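Local coordinates for protein pertussis toxin-like subunit ArtA (Escherichia coli, PDB 4Z9D) that probably acts as the catalytic A subunit of a pertussis-like AB5 toxin, transferring ADP-ribose from NAD to trimeric G proteins, at residues A[28-33]-A[47-52]; A[87-92]-A[120-125]. The protein carries 2 engineered substitutions. All coordinates share one frame; numbering follows the deposited sequence.

Interaction 1: A[28-33]-A[47-52]; sequences FNRNLQ and DSAFIA. With NAD (nicotinamide-adenine-dinucleotide), chain F.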
ATOM      1  N   PHE A  28       5.914  -7.457 -12.529  1.00 11.19           N
ATOM      2  CA  PHE A  28       5.269  -6.626 -13.548  1.00 11.48           C
ATOM      3  C   PHE A  28       3.867  -7.109 -13.891  1.00  8.73           C
ATOM      4  O   PHE A  28       3.292  -6.685 -14.886  1.00 11.73           O
ATOM      5  CB  PHE A  28       6.133  -6.597 -14.817  1.00 11.64           C
ATOM      6  CG  PHE A  28       7.494  -6.009 -14.595  1.00 15.02           C
ATOM      7  CD1 PHE A  28       7.696  -4.639 -14.668  1.00 14.85           C
ATOM      8  CD2 PHE A  28       8.568  -6.828 -14.279  1.00 16.20           C
ATOM      9  CE1 PHE A  28       8.953  -4.095 -14.448  1.00 20.30           C
ATOM     10  CE2 PHE A  28       9.823  -6.300 -14.055  1.00 17.89           C
ATOM     11  CZ  PHE A  28      10.025  -4.936 -14.139  1.00 19.84           C
ATOM     12  N   ASN A  29       3.318  -7.990 -13.059  1.00  9.35           N
ATOM     13  CA  ASN A  29       1.977  -8.550 -13.255  1.00  9.81           C
ATOM     14  C   ASN A  29       0.875  -7.549 -12.933  1.00 12.97           C
ATOM     15  O   ASN A  29       0.606  -7.278 -11.758  1.00 11.18           O
ATOM     16  CB  ASN A  29       1.807  -9.810 -12.380  1.00 10.01           C
ATOM     17  CG  ASN A  29       0.413 -10.432 -12.470  1.00 14.71           C
ATOM     18  OD1 ASN A  29      -0.462  -9.962 -13.203  1.00 13.53           O
ATOM     19  ND2 ASN A  29       0.204 -11.503 -11.702  1.00 18.40           N
ATOM     20  N   ARG A  30       0.211  -7.033 -13.965  1.00 10.41           N
ATOM     21  CA  ARG A  30      -0.849  -6.035 -13.758  1.00 10.30           C
ATOM     22  C   ARG A  30      -2.268  -6.614 -13.684  1.00 10.77           C
ATOM     23  O   ARG A  30      -3.231  -5.958 -14.077  1.00 11.97           O
ATOM     24  CB  ARG A  30      -0.772  -4.956 -14.856  1.00  7.84           C
ATOM     25  CG  ARG A  30       0.364  -3.968 -14.620  1.00  9.43           C
ATOM     26  CD  ARG A  30       0.507  -2.907 -15.712  1.00 11.00           C
ATOM     27  NE  ARG A  30       1.717  -2.123 -15.483  1.00 14.30           N
ATOM     28  CZ  ARG A  30       1.754  -0.799 -15.372  1.00 14.39           C
ATOM     29  NH1 ARG A  30       2.915  -0.203 -15.150  1.00 14.59           N
ATOM     30  NH2 ARG A  30       0.650  -0.073 -15.493  1.00  8.52           N
ATOM     31  N   ASN A  31      -2.405  -7.835 -13.167  1.00 10.85           N
ATOM     32  CA  ASN A  31      -3.726  -8.373 -12.841  1.00 11.18           C
ATOM     33  C   ASN A  31      -4.161  -7.789 -11.510  1.00 12.19           C
ATOM     34  O   ASN A  31      -3.713  -8.255 -10.453  1.00  9.51           O
ATOM     35  CB  ASN A  31      -3.704  -9.908 -12.778  1.00 12.21           C
ATOM     36  CG  ASN A  31      -5.096 -10.514 -12.584  1.00 18.37           C
ATOM     37  OD1 ASN A  31      -5.915 -10.004 -11.817  1.00 15.02           O
ATOM     38  ND2 ASN A  31      -5.372 -11.601 -13.300  1.00 16.15           N
ATOM     39  N   LEU A  32      -5.012  -6.766 -11.562  1.00  8.31           N
ATOM     40  CA  LEU A  32      -5.386  -6.030 -10.354  1.00  8.29           C
ATOM     41  C   LEU A  32      -6.163  -6.894  -9.361  1.00 13.72           C
ATOM     42  O   LEU A  32      -5.943  -6.804  -8.161  1.00 11.23           O
ATOM     43  CB  LEU A  32      -6.207  -4.777 -10.717  1.00 10.54           C
ATOM     44  CG  LEU A  32      -6.564  -3.801  -9.584  1.00 13.05           C
ATOM     45  CD1 LEU A  32      -5.316  -3.198  -8.963  1.00 10.81           C
ATOM     46  CD2 LEU A  32      -7.479  -2.694 -10.083  1.00 11.60           C
ATOM     47  N   GLN A  33      -7.068  -7.738  -9.848  1.00 12.17           N
ATOM     48  CA  GLN A  33      -7.845  -8.570  -8.929  1.00 18.61           C
ATOM     49  C   GLN A  33      -6.949  -9.530  -8.148  1.00 14.55           C
ATOM     50  O   GLN A  33      -7.164  -9.768  -6.966  1.00 13.61           O
ATOM     51  CB  GLN A  33      -8.935  -9.335  -9.666  1.00 22.91           C
ATOM     52  CG  GLN A  33      -9.997  -9.851  -8.703  1.00 30.20           C
ATOM     53  CD  GLN A  33     -11.333 -10.097  -9.370  1.00 32.02           C
ATOM     54  OE1 GLN A  33     -12.253 -10.667  -8.771  1.00 32.06           O
ATOM     55  NE2 GLN A  33     -11.446  -9.677 -10.620  1.00 31.07           N
ATOM     56  N   ASP A  47       4.774 -11.571  -7.868  1.00 13.34           N
ATOM     57  CA  ASP A  47       5.126 -10.862  -9.094  1.00 12.14           C
ATOM     58  C   ASP A  47       4.239  -9.654  -9.362  1.00 11.12           C
ATOM     59  O   ASP A  47       4.249  -9.114 -10.460  1.00 10.44           O
ATOM     60  CB  ASP A  47       5.089 -11.812 -10.301  1.00 16.24           C
ATOM     61  CG  ASP A  47       3.732 -12.448 -10.505  1.00 16.79           C
ATOM     62  OD1 ASP A  47       2.802 -12.154  -9.729  1.00 18.90           O
ATOM     63  OD2 ASP A  47       3.582 -13.219 -11.482  1.00 20.11           O
ATOM     64  N   SER A  48       3.470  -9.236  -8.359  1.00 11.13           N
ATOM     65  CA  SER A  48       2.580  -8.079  -8.500  1.00  9.47           C
ATOM     66  C   SER A  48       3.286  -6.843  -9.055  1.00 10.04           C
ATOM     67  O   SER A  48       4.421  -6.534  -8.672  1.00  9.62           O
ATOM     68  CB  SER A  48       1.946  -7.731  -7.159  1.00  9.46           C
ATOM     69  OG  SER A  48       1.126  -6.581  -7.298  1.00 12.39           O
ATOM     70  N   ALA A  49       2.606  -6.138  -9.956  1.00  8.70           N
ATOM     71  CA  ALA A  49       3.127  -4.895 -10.507  1.00  8.00           C
ATOM     72  C   ALA A  49       2.958  -3.750  -9.529  1.00  9.08           C
ATOM     73  O   ALA A  49       3.518  -2.674  -9.713  1.00  7.57           O
ATOM     74  CB  ALA A  49       2.433  -4.555 -11.802  1.00 10.32           C
ATOM     75  N   PHE A  50       2.154  -3.979  -8.510  1.00  7.93           N
ATOM     76  CA  PHE A  50       1.656  -2.886  -7.694  1.00  8.82           C
ATOM     77  C   PHE A  50       2.238  -2.885  -6.279  1.00 11.01           C
ATOM     78  O   PHE A  50       2.550  -3.942  -5.717  1.00  9.55           O
ATOM     79  CB  PHE A  50       0.125  -2.954  -7.623  1.00  8.23           C
ATOM     80  CG  PHE A  50      -0.549  -3.070  -8.963  1.00  7.52           C
ATOM     81  CD1 PHE A  50      -0.602  -1.980  -9.822  1.00  8.61           C
ATOM     82  CD2 PHE A  50      -1.133  -4.266  -9.369  1.00 10.46           C
ATOM     83  CE1 PHE A  50      -1.229  -2.073 -11.061  1.00  9.11           C
ATOM     84  CE2 PHE A  50      -1.768  -4.374 -10.606  1.00 11.08           C
ATOM     85  CZ  PHE A  50      -1.812  -3.267 -11.462  1.00  9.86           C
ATOM     86  N   ILE A  51       2.339  -1.693  -5.701  1.00  5.56           N
ATOM     87  CA  ILE A  51       2.750  -1.522  -4.302  1.00  7.68           C
ATOM     88  C   ILE A  51       1.553  -0.973  -3.537  1.00  7.94           C
ATOM     89  O   ILE A  51       1.074   0.114  -3.833  1.00  6.56           O
ATOM     90  CB  ILE A  51       3.945  -0.564  -4.172  1.00  7.09           C
ATOM     91  CG1 ILE A  51       5.125  -1.054  -5.027  1.00 10.61           C
ATOM     92  CG2 ILE A  51       4.354  -0.389  -2.710  1.00  8.28           C
ATOM     93  CD1 ILE A  51       6.155   0.034  -5.345  1.00  9.70           C
ATOM     94  N   ALA A  52       1.051  -1.737  -2.571  1.00  8.00           N
ATOM     95  CA  ALA A  52      -0.186  -1.380  -1.882  1.00  9.53           C
ATOM     96  C   ALA A  52       0.019  -0.261  -0.874  1.00  7.81           C
ATOM     97  O   ALA A  52       0.999  -0.253  -0.130  1.00  6.52           O
ATOM     98  CB  ALA A  52      -0.762  -2.596  -1.176  1.00  8.80           C
TER
HETATM   99  PA  NAD F 202       3.758  -7.192  -0.064  1.00 18.45           P
HETATM  100  O1A NAD F 202       3.933  -5.953  -0.867  1.00 18.11           O
HETATM  101  O2A NAD F 202       4.110  -8.506  -0.660  1.00 23.19           O
HETATM  102  O5B NAD F 202       4.573  -6.969   1.330  1.00 20.54           O
HETATM  103  C5B NAD F 202       4.729  -7.974   2.346  1.00 17.85           C
HETATM  104  C4B NAD F 202       6.226  -8.033   2.714  1.00 21.31           C
HETATM  105  O4B NAD F 202       7.005  -8.551   1.594  1.00 22.77           O
HETATM  106  C3B NAD F 202       6.751  -6.642   2.903  1.00 19.75           C
HETATM  107  O3B NAD F 202       6.366  -6.189   4.237  1.00 21.62           O
HETATM  108  C2B NAD F 202       8.223  -6.927   2.831  1.00 20.34           C
HETATM  109  O2B NAD F 202       8.564  -7.743   3.940  1.00 21.14           O
HETATM  110  C1B NAD F 202       8.268  -7.823   1.583  1.00 24.13           C
HETATM  111  N9A NAD F 202       8.285  -7.173   0.225  1.00 20.96           N
HETATM  112  C8A NAD F 202       7.368  -6.524  -0.490  1.00 20.06           C
HETATM  113  N7A NAD F 202       7.917  -6.195  -1.662  1.00 19.34           N
HETATM  114  C5A NAD F 202       9.170  -6.658  -1.687  1.00 22.05           C
HETATM  115  C6A NAD F 202      10.141  -6.604  -2.617  1.00 21.39           C
HETATM  116  N6A NAD F 202       9.847  -5.980  -3.754  1.00 18.66           N
HETATM  117  N1A NAD F 202      11.355  -7.146  -2.419  1.00 21.41           N
HETATM  118  C2A NAD F 202      11.601  -7.791  -1.208  1.00 29.33           C
HETATM  119  N3A NAD F 202      10.577  -7.833  -0.253  1.00 22.35           N
HETATM  120  C4A NAD F 202       9.387  -7.268  -0.516  1.00 22.76           C
HETATM  121  O3  NAD F 202       2.259  -7.290   0.422  1.00 14.58           O
HETATM  122  PN  NAD F 202       1.442  -6.043   1.071  1.00 16.80           P
HETATM  123  O1N NAD F 202       1.831  -4.762   0.419  1.00 17.73           O
HETATM  124  O2N NAD F 202       1.465  -6.174   2.544  1.00 20.91           O
HETATM  125  O5D NAD F 202      -0.004  -6.409   0.521  1.00 19.02           O
HETATM  126  C5D NAD F 202      -0.615  -7.683   0.768  1.00 22.02           C
HETATM  127  C4D NAD F 202      -2.140  -7.534   0.734  1.00 18.57           C
HETATM  128  O4D NAD F 202      -2.428  -6.429   1.658  1.00 16.99           O
HETATM  129  C3D NAD F 202      -2.640  -7.101  -0.657  1.00 15.83           C
HETATM  130  O3D NAD F 202      -3.989  -7.533  -0.867  1.00 20.61           O
HETATM  131  C2D NAD F 202      -2.632  -5.597  -0.468  1.00 16.63           C
HETATM  132  O2D NAD F 202      -3.471  -4.942  -1.446  1.00 20.25           O
HETATM  133  C1D NAD F 202      -3.185  -5.435   0.943  1.00 18.82           C
HETATM  134  N1N NAD F 202      -2.892  -4.045   1.444  1.00 16.07           N
HETATM  135  C2N NAD F 202      -1.663  -3.759   2.089  1.00 12.48           C
HETATM  136  C3N NAD F 202      -1.336  -2.476   2.530  1.00 12.48           C
HETATM  137  C7N NAD F 202      -0.118  -2.209   3.184  1.00 12.36           C
HETATM  138  O7N NAD F 202       0.003  -1.029   3.824  1.00 11.53           O
HETATM  139  N7N NAD F 202       0.830  -3.150   3.183  1.00 11.22           N
HETATM  140  C4N NAD F 202      -2.255  -1.452   2.318  1.00 13.94           C
HETATM  141  C5N NAD F 202      -3.472  -1.715   1.689  1.00 13.43           C
HETATM  142  C6N NAD F 202      -3.798  -2.990   1.240  1.00 14.43           C

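Interaction 2: A[87-92]-A[120-125]; sequences IFYPIQ and VAVEHI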
ATOM      1  N   ILE A  87       2.151   8.338 -10.016  1.00 10.09           N
ATOM      2  CA  ILE A  87       2.527   6.930  -9.943  1.00 12.40           C
ATOM      3  C   ILE A  87       1.454   6.125  -9.194  1.00 11.39           C
ATOM      4  O   ILE A  87       1.349   4.904  -9.343  1.00  8.53           O
ATOM      5  CB  ILE A  87       3.897   6.791  -9.193  1.00 18.68           C
ATOM      6  CG1 ILE A  87       4.994   7.599  -9.896  1.00 20.16           C
ATOM      7  CG2 ILE A  87       4.318   5.329  -8.994  1.00 18.33           C
ATOM      8  CD1 ILE A  87       6.313   7.629  -9.131  1.00 22.69           C
ATOM      9  N   PHE A  88       0.629   6.843  -8.437  1.00  6.31           N
ATOM     10  CA  PHE A  88      -0.377   6.265  -7.548  1.00  9.37           C
ATOM     11  C   PHE A  88      -1.754   6.344  -8.182  1.00  8.58           C
ATOM     12  O   PHE A  88      -2.115   7.363  -8.770  1.00  9.93           O
ATOM     13  CB  PHE A  88      -0.389   6.990  -6.196  1.00  6.98           C
ATOM     14  CG  PHE A  88       0.889   6.848  -5.403  1.00  8.26           C
ATOM     15  CD1 PHE A  88       2.065   7.454  -5.838  1.00  9.93           C
ATOM     16  CD2 PHE A  88       0.907   6.132  -4.210  1.00  6.74           C
ATOM     17  CE1 PHE A  88       3.237   7.356  -5.108  1.00  8.15           C
ATOM     18  CE2 PHE A  88       2.077   6.021  -3.467  1.00  8.50           C
ATOM     19  CZ  PHE A  88       3.247   6.637  -3.918  1.00  7.08           C
ATOM     20  N   TYR A  89      -2.521   5.272  -8.053  1.00  6.45           N
ATOM     21  CA  TYR A  89      -3.885   5.194  -8.598  1.00  7.35           C
ATOM     22  C   TYR A  89      -4.861   4.711  -7.540  1.00  8.62           C
ATOM     23  O   TYR A  89      -4.626   3.676  -6.933  1.00  8.27           O
ATOM     24  CB  TYR A  89      -3.958   4.219  -9.781  1.00  7.46           C
ATOM     25  CG  TYR A  89      -3.178   4.611 -11.012  1.00  6.98           C
ATOM     26  CD1 TYR A  89      -1.802   4.415 -11.087  1.00  8.51           C
ATOM     27  CD2 TYR A  89      -3.832   5.117 -12.130  1.00  8.63           C
ATOM     28  CE1 TYR A  89      -1.094   4.763 -12.234  1.00 10.86           C
ATOM     29  CE2 TYR A  89      -3.130   5.459 -13.282  1.00  6.77           C
ATOM     30  CZ  TYR A  89      -1.773   5.278 -13.322  1.00  7.58           C
ATOM     31  OH  TYR A  89      -1.088   5.616 -14.465  1.00 17.07           O
ATOM     32  N   PRO A  90      -5.944   5.458  -7.298  1.00  7.11           N
ATOM     33  CA  PRO A  90      -7.049   4.869  -6.536  1.00  7.81           C
ATOM     34  C   PRO A  90      -7.617   3.694  -7.331  1.00 10.92           C
ATOM     35  O   PRO A  90      -7.638   3.765  -8.561  1.00  9.97           O
ATOM     36  CB  PRO A  90      -8.068   6.013  -6.428  1.00 10.17           C
ATOM     37  CG  PRO A  90      -7.303   7.258  -6.779  1.00 12.68           C
ATOM     38  CD  PRO A  90      -6.253   6.816  -7.759  1.00 12.88           C
ATOM     39  N   ILE A  91      -8.079   2.634  -6.674  1.00  9.05           N
ATOM     40  CA  ILE A  91      -8.427   1.439  -7.440  1.00 10.44           C
ATOM     41  C   ILE A  91      -9.798   1.504  -8.125  1.00  8.94           C
ATOM     42  O   ILE A  91     -10.045   0.784  -9.084  1.00  8.32           O
ATOM     43  CB  ILE A  91      -8.382   0.164  -6.559  1.00 12.46           C
ATOM     44  CG1 ILE A  91      -9.388   0.229  -5.416  1.00 12.15           C
ATOM     45  CG2 ILE A  91      -6.971  -0.070  -6.018  1.00 10.86           C
ATOM     46  CD1 ILE A  91      -9.417  -1.039  -4.597  1.00 13.40           C
ATOM     47  N   GLN A  92     -10.677   2.383  -7.666  1.00 10.82           N
ATOM     48  CA  GLN A  92     -12.065   2.356  -8.121  1.00 13.14           C
ATOM     49  C   GLN A  92     -12.277   2.534  -9.645  1.00 10.28           C
ATOM     50  O   GLN A  92     -13.067   1.799 -10.233  1.00 10.68           O
ATOM     51  CB  GLN A  92     -12.865   3.414  -7.351  1.00 13.51           C
ATOM     52  CG  GLN A  92     -14.346   3.428  -7.638  1.00 18.13           C
ATOM     53  CD  GLN A  92     -15.076   4.447  -6.769  1.00 29.46           C
ATOM     54  OE1 GLN A  92     -15.464   4.148  -5.639  1.00 37.87           O
ATOM     55  NE2 GLN A  92     -15.264   5.657  -7.296  1.00 28.59           N
ATOM     56  N   VAL A 120      -2.942   2.072  -5.235  1.00  6.50           N
ATOM     57  CA  VAL A 120      -1.739   1.324  -5.580  1.00  7.12           C
ATOM     58  C   VAL A 120      -0.754   2.209  -6.321  1.00 10.56           C
ATOM     59  O   VAL A 120      -1.158   3.058  -7.108  1.00  8.13           O
ATOM     60  CB  VAL A 120      -2.042   0.080  -6.448  1.00  8.47           C
ATOM     61  CG1 VAL A 120      -2.923  -0.907  -5.673  1.00 14.48           C
ATOM     62  CG2 VAL A 120      -2.730   0.473  -7.737  1.00  7.53           C
ATOM     63  N   ALA A 121       0.536   1.993  -6.073  1.00  8.65           N
ATOM     64  CA  ALA A 121       1.581   2.637  -6.861  1.00  6.94           C
ATOM     65  C   ALA A 121       2.091   1.620  -7.841  1.00  8.36           C
ATOM     66  O   ALA A 121       2.197   0.433  -7.525  1.00  8.93           O
ATOM     67  CB  ALA A 121       2.699   3.137  -5.986  1.00  4.90           C
ATOM     68  N   VAL A 122       2.432   2.072  -9.033  1.00  8.08           N
ATOM     69  CA  VAL A 122       2.937   1.135 -10.021  1.00  5.80           C
ATOM     70  C   VAL A 122       4.472   1.117 -10.040  1.00  8.15           C
ATOM     71  O   VAL A 122       5.126   2.157 -10.146  1.00  8.45           O
ATOM     72  CB  VAL A 122       2.364   1.444 -11.427  1.00 14.17           C
ATOM     73  CG1 VAL A 122       0.852   1.240 -11.431  1.00 14.33           C
ATOM     74  CG2 VAL A 122       2.719   2.864 -11.883  1.00 17.46           C
ATOM     75  N   GLU A 123       5.021  -0.092  -9.940  1.00  9.97           N
ATOM     76  CA  GLU A 123       6.461  -0.382 -10.065  1.00  9.01           C
ATOM     77  C   GLU A 123       7.350   0.126  -8.915  1.00  8.98           C
ATOM     78  O   GLU A 123       8.079  -0.660  -8.308  1.00 10.96           O
ATOM     79  CB  GLU A 123       7.025   0.152 -11.398  1.00 10.25           C
ATOM     80  CG  GLU A 123       8.383  -0.491 -11.732  1.00 12.41           C
ATOM     81  CD  GLU A 123       9.139   0.157 -12.900  1.00 15.94           C
ATOM     82  OE1 GLU A 123       8.508   0.575 -13.899  1.00 15.97           O
ATOM     83  OE2 GLU A 123      10.379   0.260 -12.798  1.00 16.50           O
ATOM     84  N   HIS A 124       7.314   1.418  -8.617  1.00  7.78           N
ATOM     85  CA  HIS A 124       8.345   1.987  -7.742  1.00  7.24           C
ATOM     86  C   HIS A 124       7.905   3.286  -7.096  1.00  9.28           C
ATOM     87  O   HIS A 124       7.478   4.201  -7.782  1.00  7.47           O
ATOM     88  CB  HIS A 124       9.641   2.230  -8.548  1.00  8.33           C
ATOM     89  CG  HIS A 124      10.738   2.889  -7.770  1.00 10.33           C
ATOM     90  ND1 HIS A 124      11.228   2.375  -6.584  1.00 12.45           N
ATOM     91  CD2 HIS A 124      11.440   4.025  -7.996  1.00 12.66           C
ATOM     92  CE1 HIS A 124      12.178   3.166  -6.120  1.00  9.80           C
ATOM     93  NE2 HIS A 124      12.325   4.176  -6.951  1.00 11.59           N
ATOM     94  N   ILE A 125       8.030   3.355  -5.779  1.00  7.84           N
ATOM     95  CA  ILE A 125       7.921   4.607  -5.036  1.00  6.56           C
ATOM     96  C   ILE A 125       9.310   5.058  -4.608  1.00  8.36           C
ATOM     97  O   ILE A 125       9.945   4.390  -3.813  1.00  8.30           O
ATOM     98  CB  ILE A 125       7.050   4.437  -3.773  1.00  7.67           C
ATOM     99  CG1 ILE A 125       5.652   3.937  -4.146  1.00  7.00           C
ATOM    100  CG2 ILE A 125       6.988   5.747  -2.954  1.00  6.59           C
ATOM    101  CD1 ILE A 125       4.853   3.433  -2.923  1.00  6.65           C
TER

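Interaction 1: A[28-33]-A[47-52]
A single beta bridge between Asn-29 and Ser-48 joins the turn leading into helix 32-37 to the residues that enter strand 50-54, whose Ala-52 lines the NAD pocket. The bridge rests on two backbone hydrogen bonds: Asn-29 N reaches Asp-47 O at 3.0 Å, and Ala-49 N returns to Asn-29 O at 2.9 Å. Asn-29 adds a weak side-chain bond, ND2 to OD1 of Asp-47 at 3.3 Å, with the amide and carboxylate planes nearly perpendicular (84°); the same OD1 is also hydrogen-bonded to Ser-45 OG. A chi1 of 177°, with CG anti to the backbone N, places the Asn-29 amide so that OD1 accepts from Asn-31 N at 2.9 Å, closing an Asx turn, while ND2 has a further partner in Gln-34. Ser-48 OG accepts from Phe-50 N in an ST turn and is also hydrogen-bonded to His-35 ND1. Beside the bridge, Phe-50 is held between two apolar groups: Leu-32 CD1 stands 4.1 Å above one face of the ring, toward its rim, and Ala-49 CB covers the centre of the opposite face. Arg-30 lays its CG against Ala-49 CB at 3.5 Å, and its guanidinium reaches on to the carbonyl of Pro-169. Asn-31, the N-cap of helix 32-37, bonds through OD1 to Gln-34 N; His-35 meets Phe-50 edge-to-face, Leu-32 packs on helix 92-100, and Phe-50 on strand 118-122.

Interaction 2: A[87-92]-A[120-125]
Phe-88 faces Ala-121 as a non-hydrogen-bonded pair and Tyr-89 faces Val-120 as a hydrogen-bonded pair of two twisted antiparallel strands, whose axes come within 4.7 Å and run 143° apart. Tyr-89 and Val-120 exchange both backbone bonds, Tyr-89 N to Val-120 O at 2.8 Å and Val-120 N to Tyr-89 O at 2.9 Å; a third, from Val-122 N to Ile-87 O at 3.0 Å, extends the ladder past the Phe-88 pair. On the side of the sheet carrying Phe-88 and Ala-121, the methyl of Ala-121 sits over the middle of the Phe-88 ring in a CH-pi contact, CB 3.9 Å from the centroid and only 12° off the normal. Farther out, Phe-88 CZ meets CG1 of Ile-125 at 3.6 Å, the two side chains crossing at about a right angle. This pairing forms one edge of a three-stranded antiparallel sheet, with 88-90 outermost and 118-122 in the middle, within the ADP-ribosyltransferase fold of the pertussis toxin S1 family. From the other side of the strand, Tyr-89 CE1 comes within 4.1 Å of Val-122 CG1, the two side chains crossing obliquely, and the tyrosine side chain also packs on Ile-168 and Pro-169. Ile-91 brings CG2 against Val-120 CG1 at 4.1 Å, these two side chains meeting roughly at right angles.

Interactions 1 and 2 lie 10 Å apart between centres and share one antiparallel sheet: strand 118-122 pairs with 88-90 in interaction 2 and with 50-54, the strand entered in interaction 1. Two probable backbone hydrogen bonds join them, Ile-51 N to Ala-121 O at 2.8 Å and Ala-49 O to Glu-123 N at 3.0 Å. Phe-50, gripped in interaction 1, also packs on the side chains of Val-120 and Val-122, so it touches both contacts. The NAD lies nearer interaction 1: Ala-52 CB is 3.6 Å from its C2N, on the nicotinamide ring, whereas the side chain of Val-120 stays about 6 Å from the ligand, one strand farther back.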